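PDB 1W5R: arylamine n-acetyltransferase from Mycobacterium smegmatis, which catalyses the transfer of an acetyl group to arylamines, although the deposited form carries an engineered change in its catalytic triad. Local coordinates for residues E238-D243 and V253-I258. The protein carries 1 engineered substitution. Sequence-based numbering, arbitrary orientation.
Sequences EHIRFD and VNRFGI
Arg255 reaches back from near the C-terminal end of helix 245-255 to Ile240 and Phe242 on strand 236-242, outermost of its sheet within the chain. The CA atoms of Ile240 and Arg255 are 12.5 Å apart, a gap spanned jointly by the Arg255 chain, extended from CG to NE, and the oncoming Ile240 side chain. First along 238-243, Glu238 points the same way but stays short of contact: its OE1 lies 6.1 Å from NH2 of Arg255, while its OE2 is engaged in a salt bridge with Arg233, and any attraction would be mild. Ile240 supplies the closest touch. With CG1 beside the backbone N, a near-extended chi2 of 158° carries CD1 out to NH2 of Arg255 at 3.5 Å, oblique to the guanidinium. The strand leads into helix 245-255, which packs on an antiparallel sheet, consistent with the C-terminal alpha/beta lid of arylamine N-acetyltransferases; Glu238 to Phe242 also pair with a strand of the second subunit, extending that sheet across the interface. Phe242 receives CG2 of Ile240 over one ring face, 3.8 Å above the plane and toward the rim. Its CZ offers the ring edge to NE of Arg255, 4.4 Å away, while Gln247, Val248 and Ala251 also pack against Phe242.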
loop_
_atom_site.group_PDB
_atom_site.type_symbol
_atom_site.label_atom_id
_atom_site.label_comp_id
_atom_site.label_asym_id
_atom_site.label_seq_id
_atom_site.Cartn_x
_atom_site.Cartn_y
_atom_site.Cartn_z
ATOM N N GLU A 238 1.429 -0.710 4.917
ATOM C CA GLU A 238 0.563 -0.616 3.743
ATOM C C GLU A 238 -0.632 -1.525 3.922
ATOM O O GLU A 238 -0.502 -2.641 4.436
ATOM C CB GLU A 238 1.302 -1.028 2.473
ATOM C CG GLU A 238 2.672 -0.406 2.302
ATOM C CD GLU A 238 3.390 -0.883 1.054
ATOM O OE1 GLU A 238 2.783 -1.603 0.222
ATOM O OE2 GLU A 238 4.575 -0.524 0.902
ATOM N N HIS A 239 -1.796 -1.043 3.510
ATOM C CA HIS A 239 -2.995 -1.850 3.477
ATOM C C HIS A 239 -3.568 -1.820 2.076
ATOM O O HIS A 239 -4.034 -0.779 1.615
ATOM C CB HIS A 239 -4.002 -1.383 4.531
ATOM C CG HIS A 239 -3.517 -1.568 5.939
ATOM N ND1 HIS A 239 -3.137 -2.795 6.438
ATOM C CD2 HIS A 239 -3.336 -0.681 6.947
ATOM C CE1 HIS A 239 -2.744 -2.658 7.692
ATOM N NE2 HIS A 239 -2.855 -1.383 8.025
ATOM N N ILE A 240 -3.491 -2.954 1.392
ATOM C CA ILE A 240 -4.013 -3.095 0.045
ATOM C C ILE A 240 -5.351 -3.823 0.132
ATOM O O ILE A 240 -5.435 -4.958 0.637
ATOM C CB ILE A 240 -2.995 -3.831 -0.871
ATOM C CG1 ILE A 240 -1.687 -3.032 -0.947
ATOM C CG2 ILE A 240 -3.582 -4.085 -2.254
ATOM C CD1 ILE A 240 -0.469 -3.837 -1.340
ATOM N N ARG A 241 -6.409 -3.170 -0.338
ATOM C CA ARG A 241 -7.747 -3.764 -0.309
ATOM C C ARG A 241 -8.164 -4.149 -1.723
ATOM O O ARG A 241 -8.412 -3.290 -2.574
ATOM C CB ARG A 241 -8.758 -2.795 0.318
ATOM C CG ARG A 241 -10.169 -3.358 0.458
ATOM C CD ARG A 241 -11.179 -2.278 0.866
ATOM N NE ARG A 241 -12.523 -2.833 1.032
ATOM C CZ ARG A 241 -13.373 -3.089 0.031
ATOM N NH1 ARG A 241 -13.036 -2.867 -1.234
ATOM N NH2 ARG A 241 -14.567 -3.589 0.306
ATOM N N PHE A 242 -8.237 -5.448 -1.976
ATOM C CA PHE A 242 -8.657 -5.950 -3.276
ATOM C C PHE A 242 -10.160 -5.843 -3.463
ATOM O O PHE A 242 -10.944 -5.975 -2.519
ATOM C CB PHE A 242 -8.175 -7.398 -3.426
ATOM C CG PHE A 242 -6.683 -7.515 -3.494
ATOM C CD1 PHE A 242 -5.962 -8.155 -2.467
ATOM C CD2 PHE A 242 -5.973 -6.948 -4.552
ATOM C CE1 PHE A 242 -4.572 -8.241 -2.530
ATOM C CE2 PHE A 242 -4.588 -7.044 -4.624
ATOM C CZ PHE A 242 -3.885 -7.688 -3.604
ATOM N N ASP A 243 -10.552 -5.563 -4.705
ATOM C CA ASP A 243 -11.948 -5.356 -5.041
ATOM C C ASP A 243 -12.782 -6.630 -4.962
ATOM O O ASP A 243 -13.920 -6.587 -4.493
ATOM C CB ASP A 243 -12.071 -4.784 -6.452
ATOM C CG ASP A 243 -11.896 -3.280 -6.496
ATOM O OD1 ASP A 243 -11.713 -2.641 -5.434
ATOM O OD2 ASP A 243 -11.955 -2.740 -7.620
ATOM N N VAL A 253 -1.356 -16.183 -6.752
ATOM C CA VAL A 253 -0.502 -16.816 -7.767
ATOM C C VAL A 253 0.800 -16.036 -8.016
ATOM O O VAL A 253 1.888 -16.617 -8.053
ATOM C CB VAL A 253 -1.277 -17.004 -9.098
ATOM C CG1 VAL A 253 -0.390 -17.644 -10.163
ATOM C CG2 VAL A 253 -2.503 -17.856 -8.873
ATOM N N ASN A 254 0.676 -14.725 -8.164
ATOM C CA ASN A 254 1.784 -13.900 -8.659
ATOM C C ASN A 254 2.562 -13.105 -7.607
ATOM O O ASN A 254 3.754 -12.829 -7.790
ATOM C CB ASN A 254 1.290 -13.003 -9.798
ATOM C CG ASN A 254 0.815 -13.809 -10.996
ATOM O OD1 ASN A 254 -0.355 -13.767 -11.363
ATOM N ND2 ASN A 254 1.721 -14.579 -11.588
ATOM N N ARG A 255 1.899 -12.724 -6.518
ATOM C CA ARG A 255 2.600 -12.144 -5.378
ATOM C C ARG A 255 3.176 -13.249 -4.487
ATOM O O ARG A 255 4.342 -13.191 -4.084
ATOM C CB ARG A 255 1.674 -11.249 -4.549
ATOM C CG ARG A 255 1.386 -9.854 -5.108
ATOM C CD ARG A 255 0.641 -9.048 -4.040
ATOM N NE ARG A 255 0.500 -7.629 -4.353
ATOM C CZ ARG A 255 1.209 -6.651 -3.791
ATOM N NH1 ARG A 255 2.141 -6.922 -2.882
ATOM N NH2 ARG A 255 0.987 -5.393 -4.145
ATOM N N PHE A 256 2.360 -14.258 -4.182
ATOM C CA PHE A 256 2.745 -15.270 -3.198
ATOM C C PHE A 256 3.327 -16.559 -3.790
ATOM O O PHE A 256 3.807 -17.432 -3.060
ATOM C CB PHE A 256 1.571 -15.564 -2.256
ATOM C CG PHE A 256 1.243 -14.428 -1.325
ATOM C CD1 PHE A 256 0.117 -13.636 -1.535
ATOM C CD2 PHE A 256 2.061 -14.151 -0.232
ATOM C CE1 PHE A 256 -0.202 -12.583 -0.656
ATOM C CE2 PHE A 256 1.770 -13.108 0.634
ATOM C CZ PHE A 256 0.629 -12.319 0.432
ATOM N N GLY A 257 3.282 -16.681 -5.113
ATOM C CA GLY A 257 3.932 -17.799 -5.802
ATOM C C GLY A 257 3.293 -19.164 -5.610
ATOM O O GLY A 257 3.981 -20.189 -5.685
ATOM N N ILE A 258 1.982 -19.185 -5.369
ATOM C CA ILE A 258 1.258 -20.439 -5.143
ATOM C C ILE A 258 0.578 -20.901 -6.431
ATOM O O ILE A 258 -0.171 -20.145 -7.061
ATOM C CB ILE A 258 0.205 -20.313 -4.001
ATOM C CG1 ILE A 258 0.899 -19.983 -2.673
ATOM C CG2 ILE A 258 -0.631 -21.609 -3.876
ATOM C CD1 ILE A 258 -0.060 -19.471 -1.587
#